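Local atomic coordinates of FAD-binding PCMH-type domain-containing protein (Gibberella zeae, PDB entry 6YJO), a protein that probably acts as an FAD-dependent oxidoreductase that carries its flavin covalently attached and is thought to oxidise oligosaccharides. Residues Q276-P281 / Y381-L386; T348-K353 / W419-H424; R365-N370 / K439-S444. All blocks are in the same frame, centred on the assembly; numbering follows the deposited sequence.

Contact 1: Q276-P281 / Y381-L386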
loop_
_atom_site.group_PDB
_atom_site.type_symbol
_atom_site.label_atom_id
_atom_site.label_comp_id
_atom_site.label_asym_id
_atom_site.label_seq_id
_atom_site.Cartn_x
_atom_site.Cartn_y
_atom_site.Cartn_z
ATOM N N GLN A 276 -8.702 6.618 -11.704
ATOM C CA GLN A 276 -7.655 7.512 -11.228
ATOM C C GLN A 276 -7.283 8.433 -12.385
ATOM O O GLN A 276 -7.678 8.204 -13.532
ATOM C CB GLN A 276 -6.440 6.732 -10.708
ATOM C CG GLN A 276 -5.426 6.331 -11.775
ATOM C CD GLN A 276 -4.278 5.485 -11.241
ATOM O OE1 GLN A 276 -3.455 4.991 -12.011
ATOM N NE2 GLN A 276 -4.209 5.323 -9.924
ATOM N N ILE A 277 -6.536 9.496 -12.079
ATOM C CA ILE A 277 -5.988 10.377 -13.108
ATOM C C ILE A 277 -4.489 10.516 -12.895
ATOM O O ILE A 277 -4.051 11.058 -11.876
ATOM C CB ILE A 277 -6.658 11.764 -13.124
ATOM C CG1 ILE A 277 -6.007 12.628 -14.215
ATOM C CG2 ILE A 277 -6.554 12.449 -11.766
ATOM C CD1 ILE A 277 -6.681 13.954 -14.446
ATOM N N TYR A 278 -3.713 10.039 -13.865
ATOM C CA TYR A 278 -2.289 10.334 -13.928
ATOM C C TYR A 278 -2.090 11.762 -14.420
ATOM O O TYR A 278 -2.623 12.144 -15.467
ATOM C CB TYR A 278 -1.601 9.340 -14.871
ATOM C CG TYR A 278 -0.226 9.759 -15.355
ATOM C CD1 TYR A 278 -0.078 10.679 -16.388
ATOM C CD2 TYR A 278 0.923 9.211 -14.802
ATOM C CE1 TYR A 278 1.170 11.061 -16.834
ATOM C CE2 TYR A 278 2.175 9.583 -15.247
ATOM C CZ TYR A 278 2.294 10.509 -16.263
ATOM O OH TYR A 278 3.541 10.885 -16.709
ATOM N N MET A 279 -1.337 12.555 -13.663
ATOM C CA MET A 279 -0.905 13.875 -14.107
ATOM C C MET A 279 0.614 13.893 -14.145
ATOM O O MET A 279 1.267 13.639 -13.127
ATOM C CB MET A 279 -1.424 14.978 -13.189
ATOM C CG MET A 279 -2.902 14.893 -12.880
ATOM S SD MET A 279 -3.504 16.323 -11.957
ATOM C CE MET A 279 -3.161 17.660 -13.099
ATOM N N GLY A 280 1.169 14.194 -15.315
ATOM C CA GLY A 280 2.598 14.286 -15.485
ATOM C C GLY A 280 3.011 15.634 -16.036
ATOM O O GLY A 280 2.185 16.529 -16.241
ATOM N N PRO A 281 4.310 15.803 -16.291
ATOM C CA PRO A 281 4.807 17.119 -16.721
ATOM C C PRO A 281 4.335 17.547 -18.101
ATOM O O PRO A 281 4.399 18.745 -18.403
ATOM C CB PRO A 281 6.331 16.944 -16.688
ATOM C CG PRO A 281 6.546 15.464 -16.838
ATOM C CD PRO A 281 5.398 14.827 -16.114
ATOM N N TYR A 381 5.456 12.475 -11.318
ATOM C CA TYR A 381 4.097 12.239 -11.788
ATOM C C TYR A 381 3.190 12.165 -10.566
ATOM O O TYR A 381 3.656 12.045 -9.431
ATOM C CB TYR A 381 3.994 10.967 -12.643
ATOM C CG TYR A 381 4.224 9.680 -11.889
ATOM C CD1 TYR A 381 3.197 9.079 -11.171
ATOM C CD2 TYR A 381 5.464 9.054 -11.905
ATOM C CE1 TYR A 381 3.402 7.897 -10.481
ATOM C CE2 TYR A 381 5.678 7.873 -11.219
ATOM C CZ TYR A 381 4.648 7.299 -10.511
ATOM O OH TYR A 381 4.872 6.124 -9.831
ATOM N N ILE A 382 1.884 12.234 -10.812
ATOM C CA ILE A 382 0.890 12.286 -9.744
ATOM C C ILE A 382 -0.272 11.362 -10.089
ATOM O O ILE A 382 -0.747 11.345 -11.229
ATOM C CB ILE A 382 0.394 13.729 -9.517
ATOM C CG1 ILE A 382 1.556 14.613 -9.054
ATOM C CG2 ILE A 382 -0.757 13.751 -8.508
ATOM C CD1 ILE A 382 1.217 16.088 -8.930
ATOM N N LEU A 383 -0.735 10.601 -9.097
ATOM C CA LEU A 383 -1.868 9.693 -9.247
ATOM C C LEU A 383 -2.929 10.070 -8.223
ATOM O O LEU A 383 -2.666 10.044 -7.014
ATOM C CB LEU A 383 -1.440 8.235 -9.061
ATOM C CG LEU A 383 -0.407 7.687 -10.046
ATOM C CD1 LEU A 383 -0.143 6.215 -9.789
ATOM C CD2 LEU A 383 -0.862 7.909 -11.474
ATOM N N ILE A 384 -4.120 10.423 -8.703
ATOM C CA ILE A 384 -5.243 10.807 -7.854
ATOM C C ILE A 384 -6.336 9.767 -8.066
ATOM O O ILE A 384 -7.074 9.822 -9.056
ATOM C CB ILE A 384 -5.757 12.216 -8.163
ATOM C CG1 ILE A 384 -4.591 13.152 -8.477
ATOM C CG2 ILE A 384 -6.559 12.752 -6.990
ATOM C CD1 ILE A 384 -5.006 14.597 -8.656
ATOM N N ASP A 385 -6.446 8.817 -7.143
ATOM C CA ASP A 385 -7.501 7.818 -7.209
ATOM C C ASP A 385 -8.803 8.391 -6.668
ATOM O O ASP A 385 -8.805 9.178 -5.719
ATOM C CB ASP A 385 -7.114 6.579 -6.404
ATOM C CG ASP A 385 -5.957 5.819 -7.016
ATOM O OD1 ASP A 385 -6.164 5.144 -8.047
ATOM O OD2 ASP A 385 -4.838 5.896 -6.466
ATOM N N LEU A 386 -9.914 7.996 -7.283
ATOM C CA LEU A 386 -11.226 8.232 -6.691
ATOM C C LEU A 386 -11.443 7.158 -5.631
ATOM O O LEU A 386 -11.634 5.980 -5.954
ATOM C CB LEU A 386 -12.311 8.223 -7.763
ATOM C CG LEU A 386 -12.100 9.235 -8.899
ATOM C CD1 LEU A 386 -13.376 9.405 -9.718
ATOM C CD2 LEU A 386 -11.613 10.586 -8.370
#
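Gln276 and Asp385 run next to each other on two antiparallel strands of the seven-stranded sheet. The glutamine chain is stretched out past CG. Its CG sits between the backbone N and the carbonyl carbon (chi1 85°), and the amide runs alongside the aspartate. Gln276 NE2 gives a bent hydrogen bond to Asp385 OD1 at 2.7 Å, meeting it from above the carboxylate plane. Gln276 OE1 is taken by Gln287 of the next strand, so both ends of this buried amide are used.

On the same face, Leu383 CD2 lies at the edge of the Tyr278 ring and 3.8 Å from Tyr278 CB. Tyr278 CE2 reaches Tyr381 CB at 3.5 Å. The two tyrosine rings are nearly parallel, with planes 21° apart, but are slid apart and barely overlap.

On the other face, Ile277 CG2 packs on Ile384 CB at 3.7 Å. Met279 CG stands opposite the carbonyl carbon (chi1 -49°), and the chain runs on to SD, 4.0 Å from Ile384 CD1. The pairs Ile277-Ile384 and Met279-Ile382 carry the backbone hydrogen bonds.

Asp385 also touches Tyr176, an FAD-binding residue. The isoleucine and methionine face is covered by helices 252-268 and 357-371, while strand 417-423 continues the sheet beyond 380-386.

Contact 2: T348-K353 / W419-H424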
loop_
_atom_site.group_PDB
_atom_site.type_symbol
_atom_site.label_atom_id
_atom_site.label_comp_id
_atom_site.label_asym_id
_atom_site.label_seq_id
_atom_site.Cartn_x
_atom_site.Cartn_y
_atom_site.Cartn_z
ATOM N N THR A 348 5.256 10.610 -1.942
ATOM C CA THR A 348 4.418 11.040 -0.832
ATOM C C THR A 348 2.968 10.946 -1.284
ATOM O O THR A 348 2.680 10.701 -2.457
ATOM C CB THR A 348 4.774 12.457 -0.370
ATOM O OG1 THR A 348 3.978 12.808 0.770
ATOM C CG2 THR A 348 4.545 13.473 -1.487
ATOM N N SER A 349 2.051 11.143 -0.339
ATOM C CA SER A 349 0.636 10.900 -0.580
ATOM C C SER A 349 -0.207 11.970 0.099
ATOM O O SER A 349 0.287 12.804 0.864
ATOM C CB SER A 349 0.212 9.516 -0.071
ATOM O OG SER A 349 0.479 9.390 1.316
ATOM N N LEU A 350 -1.504 11.931 -0.202
ATOM C CA LEU A 350 -2.508 12.701 0.518
ATOM C C LEU A 350 -3.802 11.902 0.526
ATOM O O LEU A 350 -4.084 11.143 -0.405
ATOM C CB LEU A 350 -2.751 14.081 -0.107
ATOM C CG LEU A 350 -1.702 15.163 0.148
ATOM C CD1 LEU A 350 -2.063 16.419 -0.636
ATOM C CD2 LEU A 350 -1.592 15.473 1.636
ATOM N N MET A 351 -4.577 12.069 1.594
ATOM C CA MET A 351 -5.895 11.453 1.749
ATOM C C MET A 351 -6.875 12.585 2.048
ATOM O O MET A 351 -7.283 12.792 3.193
ATOM C CB MET A 351 -5.882 10.382 2.861
ATOM C CG MET A 351 -4.986 9.189 2.564
ATOM S SD MET A 351 -5.891 7.629 2.457
ATOM C CE MET A 351 -6.976 7.960 1.072
ATOM N N THR A 352 -7.253 13.318 1.005
ATOM C CA THR A 352 -8.035 14.537 1.150
ATOM C C THR A 352 -9.530 14.260 1.051
ATOM O O THR A 352 -9.973 13.228 0.543
ATOM C CB THR A 352 -7.663 15.569 0.077
ATOM O OG1 THR A 352 -8.043 15.082 -1.215
ATOM C CG2 THR A 352 -6.178 15.857 0.090
ATOM N N LYS A 353 -10.303 15.214 1.558
ATOM C CA LYS A 353 -11.691 15.385 1.176
ATOM C C LYS A 353 -11.769 16.217 -0.102
ATOM O O LYS A 353 -10.758 16.678 -0.636
ATOM C CB LYS A 353 -12.469 16.056 2.307
ATOM C CG LYS A 353 -12.508 15.245 3.591
ATOM C CD LYS A 353 -13.056 16.058 4.755
ATOM C CE LYS A 353 -13.272 15.196 5.990
ATOM N NZ LYS A 353 -14.482 14.334 5.881
ATOM N N TRP A 419 -4.264 10.813 -3.159
ATOM C CA TRP A 419 -3.187 11.369 -3.962
ATOM C C TRP A 419 -1.902 10.582 -3.749
ATOM O O TRP A 419 -1.602 10.148 -2.634
ATOM C CB TRP A 419 -2.940 12.832 -3.601
ATOM C CG TRP A 419 -4.135 13.731 -3.685
ATOM C CD1 TRP A 419 -5.297 13.629 -2.974
ATOM C CD2 TRP A 419 -4.270 14.898 -4.505
ATOM N NE1 TRP A 419 -6.152 14.648 -3.314
ATOM C CE2 TRP A 419 -5.546 15.444 -4.251
ATOM C CE3 TRP A 419 -3.440 15.532 -5.435
ATOM C CZ2 TRP A 419 -6.009 16.591 -4.893
ATOM C CZ3 TRP A 419 -3.900 16.672 -6.069
ATOM C CH2 TRP A 419 -5.172 17.188 -5.796
ATOM N N GLN A 420 -1.139 10.404 -4.821
ATOM C CA GLN A 420 0.235 9.941 -4.715
ATOM C C GLN A 420 1.121 10.855 -5.545
ATOM O O GLN A 420 0.816 11.136 -6.709
ATOM C CB GLN A 420 0.399 8.489 -5.175
ATOM C CG GLN A 420 1.760 7.919 -4.813
ATOM C CD GLN A 420 2.002 6.533 -5.374
ATOM O OE1 GLN A 420 2.968 5.866 -5.003
ATOM N NE2 GLN A 420 1.135 6.097 -6.278
ATOM N N PHE A 421 2.201 11.332 -4.937
ATOM C CA PHE A 421 3.202 12.144 -5.616
ATOM C C PHE A 421 4.482 11.328 -5.684
ATOM O O PHE A 421 4.983 10.878 -4.649
ATOM C CB PHE A 421 3.450 13.460 -4.876
ATOM C CG PHE A 421 2.193 14.184 -4.465
ATOM C CD1 PHE A 421 1.449 13.753 -3.377
ATOM C CD2 PHE A 421 1.777 15.316 -5.143
ATOM C CE1 PHE A 421 0.302 14.424 -2.990
ATOM C CE2 PHE A 421 0.634 15.994 -4.760
ATOM C CZ PHE A 421 -0.104 15.546 -3.681
ATOM N N SER A 422 5.006 11.128 -6.890
ATOM C CA SER A 422 6.240 10.384 -7.077
ATOM C C SER A 422 7.246 11.204 -7.873
ATOM O O SER A 422 6.894 12.122 -8.621
ATOM C CB SER A 422 5.987 9.043 -7.779
ATOM O OG SER A 422 5.284 8.153 -6.929
ATOM N N ASP A 423 8.519 10.865 -7.683
ATOM C CA ASP A 423 9.617 11.463 -8.435
ATOM C C ASP A 423 10.666 10.385 -8.639
ATOM O O ASP A 423 11.147 9.798 -7.666
ATOM C CB ASP A 423 10.208 12.668 -7.697
ATOM C CG ASP A 423 11.438 13.239 -8.388
ATOM O OD1 ASP A 423 12.423 12.496 -8.591
ATOM O OD2 ASP A 423 11.419 14.440 -8.732
ATOM N N HIS A 424 11.007 10.117 -9.895
ATOM C CA HIS A 424 12.005 9.099 -10.190
ATOM C C HIS A 424 13.179 9.735 -10.922
ATOM O O HIS A 424 13.533 9.322 -12.031
ATOM C CB HIS A 424 11.382 7.958 -11.004
ATOM C CG HIS A 424 10.343 7.177 -10.253
ATOM N ND1 HIS A 424 10.513 5.854 -9.902
ATOM C CD2 HIS A 424 9.127 7.537 -9.777
ATOM C CE1 HIS A 424 9.445 5.433 -9.248
ATOM N NE2 HIS A 424 8.588 6.435 -9.159
#
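Strand 346-352, at one edge of the seven-stranded antiparallel sheet, pairs here with strand 417-423, close to the flavin. Thr348-Phe421 and Leu350-Trp419 are hydrogen-bonded pairs, and Ser349-Gln420 between them is a non-hydrogen-bonded pair. The hydrogen bond from Phe421 N to Thr348 O is short and nearly straight, at 2.6 Å and 174°.

Beyond the last pair, the indole of Trp419 extends the contact, with its ring edge turned to Thr352. Trp419 NE1 donates a hydrogen bond to Thr352 OG1 at 2.9 Å, with the hydroxyl tilted from the ring plane. Thr352 CG2 lies beside the same nitrogen, at 3.6 Å from Trp419 NE1. Nearer the strand, Leu350 CB packs on Trp419 CB at 3.7 Å.

Phe421 is met at its ring edge. Leu350 CD1 comes within 3.7 Å of Phe421 CZ. Thr348 CG2 rests 3.6 Å from Phe421 CB, while Thr348 OG1 bonds to Asp462. Helix 431-446 packs over this face.

On the opposite face, Ser349 OG bonds to the backbone N of Tyr457, an FAD-binding residue, and Gln420 OE1 bonds to Tyr104. The indole-hydroxyl bond thus ties the two strands together past their last backbone pair. Mostly apolar groups, among them Leu350 and Phe421, face helix 431-446, whereas Ser349 and Gln420 link the other face to the flavin surroundings.

Contact 3: R365-N370 / K439-S444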
loop_
_atom_site.group_PDB
_atom_site.type_symbol
_atom_site.label_atom_id
_atom_site.label_comp_id
_atom_site.label_asym_id
_atom_site.label_seq_id
_atom_site.Cartn_x
_atom_site.Cartn_y
_atom_site.Cartn_z
ATOM N N ARG A 365 -1.903 26.029 -10.074
ATOM C CA ARG A 365 -0.951 27.121 -10.273
ATOM C C ARG A 365 0.467 26.658 -9.973
ATOM O O ARG A 365 1.406 26.985 -10.707
ATOM C CB ARG A 365 -1.327 28.312 -9.382
ATOM C CG ARG A 365 -0.477 29.568 -9.568
ATOM C CD ARG A 365 -1.145 30.760 -8.883
ATOM N NE ARG A 365 -0.535 32.044 -9.220
ATOM C CZ ARG A 365 -1.097 33.226 -8.977
ATOM N NH1 ARG A 365 -2.291 33.299 -8.400
ATOM N NH2 ARG A 365 -0.466 34.343 -9.317
ATOM N N THR A 366 0.633 25.889 -8.897
ATOM C CA THR A 366 1.947 25.410 -8.491
ATOM C C THR A 366 2.467 24.330 -9.435
ATOM O O THR A 366 3.674 24.249 -9.676
ATOM C CB THR A 366 1.857 24.888 -7.055
ATOM O OG1 THR A 366 0.904 25.675 -6.327
ATOM C CG2 THR A 366 3.204 24.975 -6.355
ATOM N N LEU A 367 1.571 23.514 -9.996
ATOM C CA LEU A 367 1.974 22.432 -10.889
ATOM C C LEU A 367 2.314 22.958 -12.277
ATOM O O LEU A 367 3.378 22.648 -12.822
ATOM C CB LEU A 367 0.859 21.392 -10.976
ATOM C CG LEU A 367 1.242 20.033 -11.557
ATOM C CD1 LEU A 367 2.095 19.253 -10.563
ATOM C CD2 LEU A 367 -0.007 19.254 -11.949
ATOM N N PHE A 368 1.420 23.755 -12.866
ATOM C CA PHE A 368 1.696 24.308 -14.188
ATOM C C PHE A 368 2.805 25.346 -14.127
ATOM O O PHE A 368 3.494 25.575 -15.128
ATOM C CB PHE A 368 0.419 24.895 -14.792
ATOM C CG PHE A 368 -0.433 23.870 -15.487
ATOM C CD1 PHE A 368 -0.269 23.619 -16.838
ATOM C CD2 PHE A 368 -1.375 23.139 -14.782
ATOM C CE1 PHE A 368 -1.038 22.669 -17.480
ATOM C CE2 PHE A 368 -2.147 22.185 -15.419
ATOM C CZ PHE A 368 -1.978 21.951 -16.769
ATOM N N ASP A 369 3.000 25.971 -12.965
ATOM C CA ASP A 369 4.213 26.750 -12.739
ATOM C C ASP A 369 5.447 25.899 -13.005
ATOM O O ASP A 369 6.361 26.307 -13.731
ATOM C CB ASP A 369 4.223 27.283 -11.306
ATOM C CG ASP A 369 4.941 28.605 -11.184
ATOM O OD1 ASP A 369 4.307 29.652 -11.444
ATOM O OD2 ASP A 369 6.137 28.601 -10.818
ATOM N N ASN A 370 5.475 24.697 -12.430
ATOM C CA ASN A 370 6.574 23.767 -12.661
ATOM C C ASN A 370 6.569 23.247 -14.095
ATOM O O ASN A 370 7.620 23.180 -14.744
ATOM C CB ASN A 370 6.479 22.608 -11.668
ATOM C CG ASN A 370 7.628 21.633 -11.793
ATOM O OD1 ASN A 370 7.632 20.767 -12.667
ATOM N ND2 ASN A 370 8.611 21.761 -10.909
ATOM N N LYS A 439 7.011 18.036 -2.037
ATOM C CA LYS A 439 6.419 18.715 -0.888
ATOM C C LYS A 439 5.724 20.004 -1.310
ATOM O O LYS A 439 4.650 20.334 -0.796
ATOM C CB LYS A 439 7.494 19.004 0.163
ATOM C CG LYS A 439 6.961 19.625 1.456
ATOM C CD LYS A 439 8.044 19.674 2.532
ATOM C CE LYS A 439 7.582 20.411 3.784
ATOM N NZ LYS A 439 8.153 21.786 3.876
ATOM N N ARG A 440 6.326 20.748 -2.241
ATOM C CA ARG A 440 5.682 21.955 -2.753
ATOM C C ARG A 440 4.344 21.626 -3.405
ATOM O O ARG A 440 3.376 22.382 -3.263
ATOM C CB ARG A 440 6.618 22.661 -3.737
ATOM C CG ARG A 440 5.957 23.739 -4.579
ATOM C CD ARG A 440 6.988 24.604 -5.297
ATOM N NE ARG A 440 8.069 23.809 -5.880
ATOM C CZ ARG A 440 9.368 23.988 -5.647
ATOM N NH1 ARG A 440 9.797 24.957 -4.846
ATOM N NH2 ARG A 440 10.252 23.194 -6.235
ATOM N N PHE A 441 4.267 20.504 -4.123
ATOM C CA PHE A 441 2.988 20.075 -4.679
ATOM C C PHE A 441 2.010 19.709 -3.569
ATOM O O PHE A 441 0.866 20.179 -3.552
ATOM C CB PHE A 441 3.186 18.881 -5.617
ATOM C CG PHE A 441 3.945 19.200 -6.878
ATOM C CD1 PHE A 441 4.079 20.505 -7.329
ATOM C CD2 PHE A 441 4.516 18.180 -7.622
ATOM C CE1 PHE A 441 4.772 20.783 -8.492
ATOM C CE2 PHE A 441 5.208 18.453 -8.781
ATOM C CZ PHE A 441 5.338 19.757 -9.217
ATOM N N ARG A 442 2.445 18.860 -2.636
ATOM C CA ARG A 442 1.560 18.408 -1.567
ATOM C C ARG A 442 1.041 19.580 -0.739
ATOM O O ARG A 442 -0.154 19.644 -0.424
ATOM C CB ARG A 442 2.295 17.389 -0.689
ATOM C CG ARG A 442 1.738 17.222 0.717
ATOM C CD ARG A 442 2.288 15.967 1.397
ATOM N NE ARG A 442 2.963 16.267 2.659
ATOM C CZ ARG A 442 4.282 16.389 2.809
ATOM N NH1 ARG A 442 5.103 16.234 1.776
ATOM N NH2 ARG A 442 4.784 16.664 4.005
ATOM N N ASP A 443 1.914 20.524 -0.388
ATOM C CA ASP A 443 1.483 21.649 0.438
ATOM C C ASP A 443 0.493 22.540 -0.302
ATOM O O ASP A 443 -0.448 23.063 0.304
ATOM C CB ASP A 443 2.691 22.464 0.889
ATOM C CG ASP A 443 3.605 21.685 1.809
ATOM O OD1 ASP A 443 3.120 20.735 2.458
ATOM O OD2 ASP A 443 4.804 22.020 1.883
ATOM N N SER A 444 0.697 22.739 -1.607
ATOM C CA SER A 444 -0.221 23.561 -2.392
ATOM C C SER A 444 -1.663 23.091 -2.247
ATOM O O SER A 444 -2.595 23.881 -2.424
ATOM C CB SER A 444 0.189 23.536 -3.866
ATOM O OG SER A 444 -0.136 22.292 -4.462
#
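This is a packing contact between two roughly antiparallel helices, 357-371 and 431-446, which lie on one face of the seven-stranded antiparallel sheet. It is far from the annotated sites. The two segment axes approach to 9.7 Å, with their directions 153° apart.

Phe441 packs between the helices on the side facing the sheet. Asn370 stands at the ring edge, with Asn370 CG 3.9 Å from Phe441 CZ. Its CG points away from its own backbone N (chi1 -177°), which carries the amide out to the ring, nearly perpendicular to it. The amide oxygen of Asn370 bonds to Trp380 NE1, and the Trp380 ring meets Phe441 edge-to-face.

Farther from the sheet, Thr366 faces Arg440 and Ser444. Thr366 CG2 lies 3.5 Å from Arg440 CG, so it is the aliphatic part of the arginine that packs. Thr366 OG1 is 3.3 Å from Ser444 CB. Both hydroxyls turn back to their own helices: Thr366 OG1 bonds to Ser362 O, and Ser444 OG donates to Phe441 O. Ser362 OG bonds across to Ser444 O.

Leu367 supplies a CH-pi contact to the aromatic ring. Leu367 CD1 sits over the centre of one face of Phe441, 3.6 Å from the centroid and 13° off the normal.

Contacts 1 and 2 belong to the same antiparallel sheet. They are joined where strand 380-386 pairs with strand 417-423, as in the probable hydrogen bond Leu383 O to Gln420 N at 2.7 Å. Both rest on backbone hydrogen bonds. Gln276, Asp385, Ser349 and Gln420 lie on the flavin side, and the other face is mainly apolar. Contact 3 packs on that face, mainly through side chains between its two segments. All three are largely buried, contact 2 wholly so; contact 3 lies farthest out, with exposed Arg440 at its margin. Leu367 touches Met279 and Ile382 of contact 1, and Phe441 touches Phe421 of contact 2, so the helix pair spans both strand pairs.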